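Local coordinates for sensor histidine kinase (Pseudomonas syringae pv. tomato, PDB 3CIT), which probably serves as the sensory GAF domain of a dimeric histidine kinase in a two-component phosphorelay system, at residues R10-R15 and C41-M46; A31-V36 and Q61-H66; Q87-P92 and P97-L102. All coordinates share one frame; numbering follows the deposited sequence. Where two conformers were deposited one is given.

In the fold
The three contacts follow a GAF domain, a five-stranded antiparallel sheet with helices packed on it, from its helices to its sheet edges. Interactions 1 and 2 share helix 29-43 and alternate along the chain, their centres about 17 Å apart: R10-R15 pairs with the end of that helix, and A31-V36, earlier on it, with edge strand 61-66. Interaction 3 follows both in the sequence and is a hairpin at the other edge of the sheet, its centre about 18 Å from interaction 1 and about 19 Å from interaction 2. C41 packs on H66 and M46, in the loop just after the helix, on W88, so the end of helix 29-43 and the turn that follows reach both edges.

Interaction 1: R10-R15 and C41-M46; sequences RAARLR and CAFVAM
R13 and F43 hold the closest CA pair, 8.6 Å apart, where the middle of helix 3-26 passes the C-terminal end of helix 29-43, and one aromatic ring spans the gap. This is a helix-helix contact of the GAF domain, made just before a Schellman motif ends the second helix: A45, with positive phi, is its C-prime residue, M46 N bonds to C41 O and A45 N to A42 O. With F43 CG anti to the backbone N (chi1 -166°), the ring reaches the neighbouring helix. F43 CE1 lies 3.6 Å from the carbonyl oxygen A12 O, approached obliquely, and 4.2 Å from the methyl carbon A12 CB. The methylene R13 CG comes to the ring edge, close to its plane, so the aliphatic root of the arginine does the touching. The two side chains cross at about a right angle, and the guanidinium plane is turned 74° from the ring. That charged end belongs to another network: R13 forms salt bridges with E129 and D130 of helix 128-156 and a hydrogen bond to Q6, a set of bonds that should restrict its rotation. F43 also touches D130, while R13 packs on L14 of a second subunit, and L14 on that subunit's R13. Across the two segments no hydrogen bond forms, and the shortest side-chain approach to R13 is from F43 CZ to R13 CG, 3.7 Å.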
ATOM      1  N   ARG A  10     -18.570  -1.548  -4.747  1.00 23.08           N
ATOM      2  CA  ARG A  10     -17.488  -1.241  -5.652  1.00 22.73           C
ATOM      3  C   ARG A  10     -17.920  -0.158  -6.654  1.00 22.29           C
ATOM      4  O   ARG A  10     -17.141   0.729  -6.964  1.00 22.22           O
ATOM      5  CB  ARG A  10     -16.941  -2.506  -6.307  1.00 22.04           C
ATOM      6  CG  ARG A  10     -16.042  -3.275  -5.323  1.00 21.79           C
ATOM      7  CD  ARG A  10     -15.697  -4.729  -5.744  1.00 25.00           C
ATOM      8  NE  ARG A  10     -14.455  -5.124  -5.068  1.00 24.48           N
ATOM      9  CZ  ARG A  10     -13.962  -6.363  -5.020  1.00 25.84           C
ATOM     10  NH1 ARG A  10     -12.799  -6.562  -4.415  1.00 28.21           N
ATOM     11  NH2 ARG A  10     -14.559  -7.362  -5.630  1.00 26.37           N
ATOM     12  N   ALA A  11     -19.155  -0.207  -7.131  1.00 21.62           N
ATOM     13  CA  ALA A  11     -19.679   0.885  -7.971  1.00 21.30           C
ATOM     14  C   ALA A  11     -19.616   2.238  -7.251  1.00 21.27           C
ATOM     15  O   ALA A  11     -19.190   3.242  -7.847  1.00 21.21           O
ATOM     16  CB  ALA A  11     -21.134   0.564  -8.467  1.00 21.63           C
ATOM     17  N   ALA A  12     -19.982   2.273  -5.965  1.00 21.55           N
ATOM     18  CA  ALA A  12     -19.942   3.514  -5.148  1.00 21.23           C
ATOM     19  C   ALA A  12     -18.524   4.076  -4.969  1.00 22.13           C
ATOM     20  O   ALA A  12     -18.301   5.309  -5.033  1.00 20.57           O
ATOM     21  CB  ALA A  12     -20.583   3.274  -3.774  1.00 21.05           C
ATOM     22  N   ARG A  13     -17.559   3.174  -4.770  1.00 22.40           N
ATOM     23  CA  ARG A  13     -16.125   3.542  -4.683  1.00 22.13           C
ATOM     24  C   ARG A  13     -15.628   4.113  -5.998  1.00 22.85           C
ATOM     25  O   ARG A  13     -14.966   5.156  -6.020  1.00 22.15           O
ATOM     26  CB  ARG A  13     -15.284   2.329  -4.300  1.00 22.99           C
ATOM     27  CG  ARG A  13     -15.549   1.845  -2.898  1.00 22.56           C
ATOM     28  CD  ARG A  13     -15.012   0.443  -2.620  1.00 23.45           C
ATOM     29  NE  ARG A  13     -15.544   0.029  -1.328  1.00 23.78           N
ATOM     30  CZ  ARG A  13     -16.008  -1.162  -0.990  1.00 23.63           C
ATOM     31  NH1 ARG A  13     -15.878  -2.215  -1.768  1.00 26.15           N
ATOM     32  NH2 ARG A  13     -16.514  -1.313   0.220  1.00 24.74           N
ATOM     33  N   LEU A  14     -15.999   3.462  -7.105  1.00 22.04           N
ATOM     34  CA  LEU A  14     -15.641   3.976  -8.432  1.00 22.47           C
ATOM     35  C   LEU A  14     -16.274   5.338  -8.723  1.00 22.74           C
ATOM     36  O   LEU A  14     -15.615   6.224  -9.258  1.00 23.06           O
ATOM     37  CB  LEU A  14     -15.988   2.961  -9.515  1.00 22.02           C
ATOM     38  CG  LEU A  14     -15.058   1.729  -9.485  1.00 20.59           C
ATOM     39  CD1 LEU A  14     -15.663   0.601 -10.328  1.00 18.68           C
ATOM     40  CD2 LEU A  14     -13.695   2.064 -10.024  1.00 19.93           C
ATOM     41  N   ARG A  15     -17.544   5.512  -8.377  1.00 23.71           N
ATOM     42  CA  ARG A  15     -18.191   6.814  -8.562  1.00 24.74           C
ATOM     43  C   ARG A  15     -17.444   7.894  -7.806  1.00 24.17           C
ATOM     44  O   ARG A  15     -17.202   8.965  -8.345  1.00 24.39           O
ATOM     45  CB  ARG A  15     -19.646   6.785  -8.109  1.00 24.85           C
ATOM     46  CG  ARG A  15     -20.548   5.963  -8.953  1.00 27.18           C
ATOM     47  CD  ARG A  15     -22.033   6.330  -8.663  1.00 28.99           C
ATOM     48  NE  ARG A  15     -22.493   5.843  -7.351  1.00 30.67           N
ATOM     49  CZ  ARG A  15     -22.909   4.597  -7.095  1.00 32.69           C
ATOM     50  NH1 ARG A  15     -22.938   3.663  -8.042  1.00 34.13           N
ATOM     51  NH2 ARG A  15     -23.325   4.283  -5.876  1.00 35.36           N
ATOM     52  N   CYS A  41     -15.382  12.404   4.223  1.00 21.49           N
ATOM     53  CA  CYS A  41     -16.152  12.251   5.456  1.00 21.54           C
ATOM     54  C   CYS A  41     -17.511  11.578   5.224  1.00 22.02           C
ATOM     55  O   CYS A  41     -17.858  10.642   5.946  1.00 24.21           O
ATOM     56  CB  CYS A  41     -16.313  13.598   6.182  1.00 21.58           C
ATOM     57  SG  CYS A  41     -14.772  14.218   6.871  1.00 22.63           S
ATOM     58  N   ALA A  42     -18.257  12.022   4.219  1.00 21.17           N
ATOM     59  CA  ALA A  42     -19.567  11.476   3.925  1.00 21.61           C
ATOM     60  C   ALA A  42     -19.482  10.010   3.537  1.00 22.24           C
ATOM     61  O   ALA A  42     -20.330   9.197   3.942  1.00 21.89           O
ATOM     62  CB  ALA A  42     -20.287  12.299   2.796  1.00 23.13           C
ATOM     63  N   PHE A  43     -18.448   9.681   2.771  1.00 21.19           N
ATOM     64  CA  PHE A  43     -18.305   8.350   2.169  1.00 21.77           C
ATOM     65  C   PHE A  43     -18.248   7.259   3.229  1.00 20.98           C
ATOM     66  O   PHE A  43     -18.819   6.199   3.059  1.00 20.89           O
ATOM     67  CB  PHE A  43     -17.087   8.271   1.252  1.00 21.16           C
ATOM     68  CG  PHE A  43     -17.102   7.047   0.368  1.00 22.10           C
ATOM     69  CD1 PHE A  43     -18.012   6.944  -0.673  1.00 21.97           C
ATOM     70  CD2 PHE A  43     -16.243   5.988   0.599  1.00 23.28           C
ATOM     71  CE1 PHE A  43     -18.055   5.784  -1.484  1.00 25.05           C
ATOM     72  CE2 PHE A  43     -16.297   4.836  -0.231  1.00 23.44           C
ATOM     73  CZ  PHE A  43     -17.199   4.754  -1.237  1.00 22.57           C
ATOM     74  N   VAL A  44     -17.601   7.558   4.347  1.00 21.14           N
ATOM     75  CA  VAL A  44     -17.445   6.589   5.437  1.00 21.54           C
ATOM     76  C   VAL A  44     -18.201   6.985   6.711  1.00 21.71           C
ATOM     77  O   VAL A  44     -17.953   6.422   7.774  1.00 22.08           O
ATOM     78  CB  VAL A  44     -15.943   6.282   5.737  1.00 20.91           C
ATOM     79  CG1 VAL A  44     -15.302   5.442   4.596  1.00 20.70           C
ATOM     80  CG2 VAL A  44     -15.161   7.564   6.054  1.00 22.67           C
ATOM     81  N   ALA A  45     -19.115   7.939   6.576  1.00 21.79           N
ATOM     82  CA  ALA A  45     -19.994   8.384   7.642  1.00 22.38           C
ATOM     83  C   ALA A  45     -19.174   8.805   8.875  1.00 22.63           C
ATOM     84  O   ALA A  45     -19.511   8.452   9.995  1.00 23.96           O
ATOM     85  CB  ALA A  45     -20.991   7.257   7.994  1.00 22.48           C
HETATM   86  N   MSE A  46     -18.097   9.545   8.651  1.00 21.76           N
HETATM   87  CA  MSE A  46     -17.304  10.104   9.756  1.00 22.51           C
HETATM   88  C   MSE A  46     -17.596  11.603   9.847  1.00 22.60           C
HETATM   89  O   MSE A  46     -17.526  12.302   8.844  1.00 24.20           O
HETATM   90  CB  MSE A  46     -15.817   9.766   9.544  1.00 21.65           C
HETATM   91  CG  MSE A  46     -15.615   8.225   9.633  1.00 21.78           C
HETATM   92 SE   MSE A  46     -13.768   7.608   9.522  0.80 24.35          SE
HETATM   93  CE  MSE A  46     -13.015   8.273  11.194  1.00 21.83           C
TER

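Interaction 2: A31-V36 and Q61-H66; sequences AMRKCV and QTTARH
Helix 31-36 runs over strand 61-66 at 43° between their N-to-C directions, with the two axes 7.9 Å apart at their closest and K34 and A64 as the nearest CA pair. R33 does most of the reaching. Its CB meets the methyl of A64, with R33 CB and A64 CB 4.0 Å apart, and the chain then runs extended from CG to NE past T63, crossing that side chain at about a right angle. The methylene and the NE both lie against the threonine: R33 CD is 3.5 Å from T63 OG1 and 3.7 Å from T63 CB, while T63 CG2 sits over one face of the guanidinium. R33 NE and T63 OG1 are 3.5 Å apart, but the angle is too poor for a hydrogen bond. Both turn instead to the same acceptor, OE2 of E53 on the adjacent strand 48-53, which takes a salt bridge from R33 NE and a hydrogen bond with T63 OG1. Here a helix of the GAF domain covers an edge strand of its antiparallel sheet, and L51 of strand 48-53 touches the side chains of R33, T63 and A64. The hydroxyl of T63 occupies the position between its backbone N and carbonyl carbon (chi1 63°), which aims it at the shared carboxylate. The A64 methyl also approaches the backbone of the next helix residue, with A64 CB 4.4 Å from K34 N.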
ATOM      1  N   ALA A  31     -11.264  25.132  -3.090  1.00 29.55           N
ATOM      2  CA  ALA A  31     -12.423  24.325  -3.459  1.00 28.70           C
ATOM      3  C   ALA A  31     -12.067  22.847  -3.542  1.00 27.90           C
ATOM      4  O   ALA A  31     -12.865  21.997  -3.128  1.00 27.16           O
ATOM      5  CB  ALA A  31     -13.008  24.802  -4.783  1.00 28.08           C
HETATM    6  N   MSE A  32     -10.893  22.527  -4.087  1.00 27.54           N
HETATM    7  CA  MSE A  32     -10.445  21.112  -4.133  1.00 28.91           C
HETATM    8  C   MSE A  32     -10.382  20.493  -2.746  1.00 27.01           C
HETATM    9  O   MSE A  32     -10.846  19.368  -2.526  1.00 25.36           O
HETATM   10  CB  MSE A  32      -9.047  20.971  -4.737  1.00 28.52           C
HETATM   11  CG  MSE A  32      -8.915  21.452  -6.141  1.00 33.01           C
HETATM   12 SE   MSE A  32      -7.227  20.779  -6.831  0.80 37.81          SE
HETATM   13  CE  MSE A  32      -5.955  21.498  -5.633  1.00 38.04           C
ATOM     14  N   ARG A  33      -9.820  21.245  -1.801  1.00 26.17           N
ATOM     15  CA  ARG A  33      -9.625  20.741  -0.450  1.00 26.37           C
ATOM     16  C   ARG A  33     -10.956  20.473   0.254  1.00 26.16           C
ATOM     17  O   ARG A  33     -11.159  19.410   0.806  1.00 24.51           O
ATOM     18  CB  ARG A  33      -8.811  21.733   0.359  1.00 26.16           C
ATOM     19  CG  ARG A  33      -7.407  21.945  -0.146  1.00 26.18           C
ATOM     20  CD  ARG A  33      -6.737  23.027   0.667  1.00 27.26           C
ATOM     21  NE  ARG A  33      -5.306  23.040   0.417  1.00 26.93           N
ATOM     22  CZ  ARG A  33      -4.658  24.017  -0.193  1.00 30.31           C
ATOM     23  NH1 ARG A  33      -5.296  25.103  -0.601  1.00 35.02           N
ATOM     24  NH2 ARG A  33      -3.348  23.901  -0.408  1.00 30.00           N
ATOM     25  N   LYS A  34     -11.862  21.435   0.204  1.00 26.91           N
ATOM     26  CA  LYS A  34     -13.197  21.265   0.796  1.00 27.93           C
ATOM     27  C   LYS A  34     -13.976  20.138   0.152  1.00 26.46           C
ATOM     28  O   LYS A  34     -14.675  19.422   0.834  1.00 25.84           O
ATOM     29  CB  LYS A  34     -14.022  22.531   0.657  1.00 29.14           C
ATOM     30  CG  LYS A  34     -13.632  23.616   1.590  1.00 32.23           C
ATOM     31  CD  LYS A  34     -14.437  24.874   1.262  1.00 33.11           C
ATOM     32  CE  LYS A  34     -14.102  26.011   2.192  1.00 35.42           C
ATOM     33  NZ  LYS A  34     -14.506  27.306   1.591  1.00 38.71           N
ATOM     34  N   CYS A  35     -13.856  19.981  -1.156  1.00 26.18           N
ATOM     35  CA  CYS A  35     -14.609  18.950  -1.874  1.00 25.66           C
ATOM     36  C   CYS A  35     -14.170  17.560  -1.430  1.00 23.74           C
ATOM     37  O   CYS A  35     -14.997  16.713  -1.098  1.00 23.09           O
ATOM     38  CB  CYS A  35     -14.402  19.115  -3.380  1.00 25.77           C
ATOM     39  SG  CYS A  35     -15.118  17.825  -4.433  1.00 28.69           S
ATOM     40  N   VAL A  36     -12.863  17.333  -1.432  1.00 21.36           N
ATOM     41  CA  VAL A  36     -12.339  16.035  -1.061  1.00 21.84           C
ATOM     42  C   VAL A  36     -12.628  15.752   0.397  1.00 21.22           C
ATOM     43  O   VAL A  36     -13.055  14.653   0.741  1.00 20.58           O
ATOM     44  CB  VAL A  36     -10.831  15.897  -1.389  1.00 21.38           C
ATOM     45  CG1 VAL A  36     -10.234  14.654  -0.775  1.00 20.96           C
ATOM     46  CG2 VAL A  36     -10.617  15.907  -2.893  1.00 22.01           C
ATOM     47  N   GLN A  61      -0.058  23.536   8.666  0.60 27.23           N
ATOM     48  CA  GLN A  61      -1.203  24.416   8.515  0.60 26.81           C
ATOM     49  C   GLN A  61      -2.438  23.551   8.260  0.60 26.18           C
ATOM     50  O   GLN A  61      -2.360  22.593   7.511  0.60 24.57           O
ATOM     51  CB  GLN A  61      -0.972  25.373   7.348  0.60 27.49           C
ATOM     52  CG  GLN A  61       0.250  26.309   7.525  0.60 30.20           C
ATOM     53  CD  GLN A  61       0.115  27.246   8.716  0.60 33.45           C
ATOM     54  OE1 GLN A  61      -0.961  27.800   8.957  0.60 37.23           O
ATOM     55  NE2 GLN A  61       1.209  27.431   9.472  0.60 34.60           N
ATOM     56  N   THR A  62      -3.553  23.910   8.896  1.00 25.41           N
ATOM     57  CA  THR A  62      -4.844  23.258   8.697  1.00 25.54           C
ATOM     58  C   THR A  62      -5.524  23.983   7.544  1.00 24.93           C
ATOM     59  O   THR A  62      -5.850  25.154   7.651  1.00 24.32           O
ATOM     60  CB  THR A  62      -5.682  23.344   9.990  1.00 25.71           C
ATOM     61  OG1 THR A  62      -4.996  22.641  11.030  1.00 24.79           O
ATOM     62  CG2 THR A  62      -7.085  22.777   9.797  1.00 25.39           C
ATOM     63  N   THR A  63      -5.687  23.312   6.415  1.00 23.87           N
ATOM     64  CA  THR A  63      -6.127  23.973   5.205  1.00 23.69           C
ATOM     65  C   THR A  63      -7.591  23.763   4.842  1.00 24.28           C
ATOM     66  O   THR A  63      -8.099  24.390   3.898  1.00 25.35           O
ATOM     67  CB  THR A  63      -5.247  23.570   4.007  1.00 24.03           C
ATOM     68  OG1 THR A  63      -5.372  22.175   3.774  1.00 22.25           O
ATOM     69  CG2 THR A  63      -3.766  23.977   4.218  1.00 24.93           C
ATOM     70  N   ALA A  64      -8.268  22.870   5.553  1.00 23.77           N
ATOM     71  CA  ALA A  64      -9.700  22.601   5.381  1.00 23.52           C
ATOM     72  C   ALA A  64     -10.203  21.908   6.639  1.00 23.67           C
ATOM     73  O   ALA A  64      -9.434  21.239   7.325  1.00 21.54           O
ATOM     74  CB  ALA A  64      -9.966  21.743   4.169  1.00 24.04           C
ATOM     75  N   ARG A  65     -11.474  22.127   6.966  1.00 23.16           N
ATOM     76  CA  ARG A  65     -12.096  21.519   8.145  1.00 24.07           C
ATOM     77  C   ARG A  65     -13.502  21.122   7.802  1.00 23.21           C
ATOM     78  O   ARG A  65     -14.157  21.765   6.984  1.00 22.71           O
ATOM     79  CB  ARG A  65     -12.180  22.517   9.303  1.00 24.55           C
ATOM     80  CG  ARG A  65     -10.879  22.861   9.968  1.00 26.00           C
ATOM     81  CD  ARG A  65     -11.142  24.016  10.920  1.00 28.25           C
ATOM     82  NE  ARG A  65      -9.931  24.494  11.567  1.00 32.05           N
ATOM     83  CZ  ARG A  65      -9.121  25.444  11.097  1.00 33.24           C
ATOM     84  NH1 ARG A  65      -9.353  26.050   9.942  1.00 33.97           N
ATOM     85  NH2 ARG A  65      -8.044  25.794  11.813  1.00 36.23           N
ATOM     86  N   HIS A  66     -13.975  20.103   8.480  1.00 21.90           N
ATOM     87  CA  HIS A  66     -15.327  19.644   8.362  1.00 22.36           C
ATOM     88  C   HIS A  66     -15.789  19.212   9.736  1.00 22.52           C
ATOM     89  O   HIS A  66     -15.067  18.501  10.430  1.00 22.15           O
ATOM     90  CB  HIS A  66     -15.412  18.461   7.394  1.00 23.90           C
ATOM     91  CG  HIS A  66     -16.778  17.868   7.317  1.00 25.13           C
ATOM     92  ND1 HIS A  66     -17.812  18.484   6.651  1.00 30.47           N
ATOM     93  CD2 HIS A  66     -17.302  16.763   7.893  1.00 28.89           C
ATOM     94  CE1 HIS A  66     -18.908  17.760   6.787  1.00 31.95           C
ATOM     95  NE2 HIS A  66     -18.629  16.718   7.549  1.00 31.53           N
TER

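Interaction 3: Q87-P92 and P97-L102; sequences QWLERP and PCVLLL
W88 holds its indole with CG trans to the backbone N (chi1 -179°), and the ring lies across the strand that holds C98 and L100, while L89 and L101, each with CG beside its own backbone N, turn their branches to the sheet's other face. L100 CB comes to the indole edge, near its plane, 3.8 Å from W88 CE3. C98 approaches obliquely: its CB is 3.7 Å from W88 CZ2, and SG makes a sulfur-aromatic contact, 4.9 Å from the centroid of the six-membered ring. V99 O lies over one indole face, offset toward the rim. The backbone beneath is the antiparallel beta hairpin of strands 87-90 and 98-105, which forms one edge of the GAF sheet. Q87 with L101 and L89 with V99 are hydrogen-bonded pairs; W88 with L100 and E90 with C98 are non-hydrogen-bonded pairs. L89 N to V99 O is 2.7 Å, and the ladder continues past the strand, where R91 N reaches P97 O from above the carbonyl plane. On the face of Q87, L89, V99 and L101, L89 and V99 lie side by side, as do Q87 and L101, where Q87 NE2 comes 3.5 Å from L101 CD1. R91 CD lies 4.1 Å from V99 CG2, and beyond it the chain bends at chi3; its NH2 bonds to L96 O. M46 and P126 also pack on W88, and a fourth subunit brings R15 to W88 and A42 to L89.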
ATOM      1  N   GLN A  87      -3.474   4.994   8.465  1.00 19.91           N
ATOM      2  CA  GLN A  87      -3.387   4.583   9.862  1.00 19.94           C
ATOM      3  C   GLN A  87      -4.779   4.777  10.476  1.00 19.63           C
ATOM      4  O   GLN A  87      -5.394   5.858  10.344  1.00 20.19           O
ATOM      5  CB  GLN A  87      -2.355   5.418  10.621  1.00 20.09           C
ATOM      6  CG  GLN A  87      -2.131   4.934  12.095  1.00 19.57           C
ATOM      7  CD  GLN A  87      -1.014   5.627  12.843  1.00 20.75           C
ATOM      8  OE1 GLN A  87      -0.482   5.104  13.851  1.00 22.54           O
ATOM      9  NE2 GLN A  87      -0.648   6.788  12.379  1.00 18.01           N
ATOM     10  N   TRP A  88      -5.255   3.755  11.164  1.00 20.03           N
ATOM     11  CA  TRP A  88      -6.493   3.841  11.952  1.00 19.61           C
ATOM     12  C   TRP A  88      -6.140   3.970  13.407  1.00 20.43           C
ATOM     13  O   TRP A  88      -5.376   3.156  13.922  1.00 22.57           O
ATOM     14  CB  TRP A  88      -7.302   2.576  11.764  1.00 20.21           C
ATOM     15  CG  TRP A  88      -8.597   2.549  12.507  1.00 19.95           C
ATOM     16  CD1 TRP A  88      -8.905   1.777  13.607  1.00 21.44           C
ATOM     17  CD2 TRP A  88      -9.768   3.330  12.223  1.00 18.49           C
ATOM     18  NE1 TRP A  88     -10.198   2.051  14.026  1.00 21.06           N
ATOM     19  CE2 TRP A  88     -10.754   2.983  13.196  1.00 20.30           C
ATOM     20  CE3 TRP A  88     -10.090   4.271  11.253  1.00 21.41           C
ATOM     21  CZ2 TRP A  88     -12.022   3.549  13.199  1.00 21.21           C
ATOM     22  CZ3 TRP A  88     -11.364   4.863  11.294  1.00 21.89           C
ATOM     23  CH2 TRP A  88     -12.304   4.472  12.245  1.00 21.21           C
ATOM     24  N   LEU A  89      -6.708   4.954  14.085  1.00 19.65           N
ATOM     25  CA  LEU A  89      -6.408   5.196  15.475  1.00 20.09           C
ATOM     26  C   LEU A  89      -7.661   5.125  16.342  1.00 20.31           C
ATOM     27  O   LEU A  89      -8.695   5.663  15.964  1.00 20.51           O
ATOM     28  CB  LEU A  89      -5.853   6.608  15.669  1.00 20.49           C
ATOM     29  CG  LEU A  89      -4.595   7.017  14.914  1.00 22.38           C
ATOM     30  CD1 LEU A  89      -4.343   8.542  15.144  1.00 28.71           C
ATOM     31  CD2 LEU A  89      -3.472   6.203  15.481  1.00 26.36           C
ATOM     32  N   GLU A  90      -7.547   4.460  17.490  1.00 19.86           N
ATOM     33  CA  GLU A  90      -8.585   4.462  18.528  1.00 20.49           C
ATOM     34  C   GLU A  90      -8.047   5.321  19.665  1.00 21.16           C
ATOM     35  O   GLU A  90      -6.942   5.091  20.134  1.00 20.89           O
ATOM     36  CB  GLU A  90      -8.852   3.067  19.054  1.00 21.33           C
ATOM     37  CG  GLU A  90      -9.384   2.117  18.013  1.00 23.50           C
ATOM     38  CD  GLU A  90      -9.660   0.736  18.601  1.00 25.61           C
ATOM     39  OE1 GLU A  90      -8.703   0.043  18.978  1.00 29.06           O
ATOM     40  OE2 GLU A  90     -10.845   0.365  18.707  1.00 33.12           O
ATOM     41  N   ARG A  91      -8.851   6.266  20.122  1.00 21.00           N
ATOM     42  CA  ARG A  91      -8.478   7.213  21.146  1.00 21.78           C
ATOM     43  C   ARG A  91      -9.622   7.211  22.182  1.00 21.51           C
ATOM     44  O   ARG A  91     -10.446   8.115  22.242  1.00 19.76           O
ATOM     45  CB  ARG A  91      -8.258   8.575  20.511  1.00 22.01           C
ATOM     46  CG  ARG A  91      -7.210   8.607  19.391  1.00 24.27           C
ATOM     47  CD  ARG A  91      -7.015  10.014  18.751  1.00 25.02           C
ATOM     48  NE  ARG A  91      -6.708  11.071  19.715  1.00 24.13           N
ATOM     49  CZ  ARG A  91      -7.561  12.014  20.147  1.00 28.49           C
ATOM     50  NH1 ARG A  91      -7.150  12.932  21.028  1.00 29.86           N
ATOM     51  NH2 ARG A  91      -8.806  12.082  19.706  1.00 23.81           N
ATOM     52  N   PRO A  92      -9.705   6.142  22.966  1.00 22.66           N
ATOM     53  CA  PRO A  92     -10.867   5.955  23.835  1.00 22.95           C
ATOM     54  C   PRO A  92     -11.099   7.098  24.830  1.00 21.70           C
ATOM     55  O   PRO A  92     -10.160   7.632  25.391  1.00 22.11           O
ATOM     56  CB  PRO A  92     -10.531   4.664  24.590  1.00 23.00           C
ATOM     57  CG  PRO A  92      -9.566   4.004  23.809  1.00 25.26           C
ATOM     58  CD  PRO A  92      -8.762   5.027  23.097  1.00 23.60           C
ATOM     59  N   PRO A  97     -12.949   9.704  19.254  1.00 21.58           N
ATOM     60  CA  PRO A  97     -12.342   8.414  19.576  1.00 21.38           C
ATOM     61  C   PRO A  97     -11.851   7.524  18.421  1.00 20.98           C
ATOM     62  O   PRO A  97     -11.248   6.502  18.689  1.00 20.36           O
ATOM     63  CB  PRO A  97     -13.420   7.693  20.385  1.00 21.40           C
ATOM     64  CG  PRO A  97     -14.674   8.403  20.136  1.00 22.00           C
ATOM     65  CD  PRO A  97     -14.356   9.799  19.688  1.00 22.08           C
ATOM     66  N   CYS A  98     -12.154   7.889  17.189  1.00 19.62           N
ATOM     67  CA  CYS A  98     -11.732   7.143  16.002  1.00 20.81           C
ATOM     68  C   CYS A  98     -11.188   8.173  15.016  1.00 20.66           C
ATOM     69  O   CYS A  98     -11.861   9.170  14.725  1.00 21.59           O
ATOM     70  CB  CYS A  98     -12.955   6.383  15.394  1.00 21.27           C
ATOM     71  SG  CYS A  98     -13.376   5.040  16.423  1.00 26.99           S
ATOM     72  N   VAL A  99     -10.009   7.891  14.466  1.00 19.65           N
ATOM     73  CA  VAL A  99      -9.350   8.741  13.488  1.00 20.03           C
ATOM     74  C   VAL A  99      -8.706   7.884  12.398  1.00 19.09           C
ATOM     75  O   VAL A  99      -8.080   6.869  12.688  1.00 18.19           O
ATOM     76  CB  VAL A  99      -8.280   9.609  14.162  1.00 20.02           C
ATOM     77  CG1 VAL A  99      -7.483  10.459  13.107  1.00 22.62           C
ATOM     78  CG2 VAL A  99      -8.942  10.500  15.219  1.00 21.39           C
ATOM     79  N   LEU A 100      -8.862   8.328  11.161  1.00 19.47           N
ATOM     80  CA  LEU A 100      -8.223   7.721   9.984  1.00 20.26           C
ATOM     81  C   LEU A 100      -7.309   8.769   9.343  1.00 20.11           C
ATOM     82  O   LEU A 100      -7.752   9.891   9.019  1.00 20.78           O
ATOM     83  CB  LEU A 100      -9.298   7.238   9.011  1.00 20.73           C
ATOM     84  CG  LEU A 100      -8.854   6.621   7.690  1.00 19.98           C
ATOM     85  CD1 LEU A 100      -7.998   5.324   7.871  1.00 18.77           C
ATOM     86  CD2 LEU A 100     -10.036   6.408   6.671  1.00 20.82           C
ATOM     87  N   LEU A 101      -6.038   8.414   9.176  1.00 21.20           N
ATOM     88  CA  LEU A 101      -5.048   9.273   8.532  1.00 21.37           C
ATOM     89  C   LEU A 101      -4.770   8.747   7.131  1.00 22.52           C
ATOM     90  O   LEU A 101      -4.536   7.542   6.973  1.00 21.97           O
ATOM     91  CB  LEU A 101      -3.759   9.254   9.359  1.00 21.09           C
ATOM     92  CG  LEU A 101      -3.880   9.682  10.833  1.00 22.78           C
ATOM     93  CD1 LEU A 101      -2.487   9.674  11.454  1.00 24.26           C
ATOM     94  CD2 LEU A 101      -4.496  11.031  10.932  1.00 22.41           C
ATOM     95  N   LEU A 102      -4.796   9.640   6.138  1.00 21.58           N
ATOM     96  CA  LEU A 102      -4.488   9.330   4.741  1.00 21.72           C
ATOM     97  C   LEU A 102      -3.434  10.344   4.250  1.00 21.97           C
ATOM     98  O   LEU A 102      -3.746  11.501   4.000  1.00 21.42           O
ATOM     99  CB  LEU A 102      -5.744   9.397   3.868  1.00 21.89           C
ATOM    100  CG  LEU A 102      -6.955   8.638   4.451  1.00 23.41           C
ATOM    101  CD1 LEU A 102      -8.289   9.100   3.933  1.00 25.73           C
ATOM    102  CD2 LEU A 102      -6.718   7.111   4.234  1.00 25.36           C
TER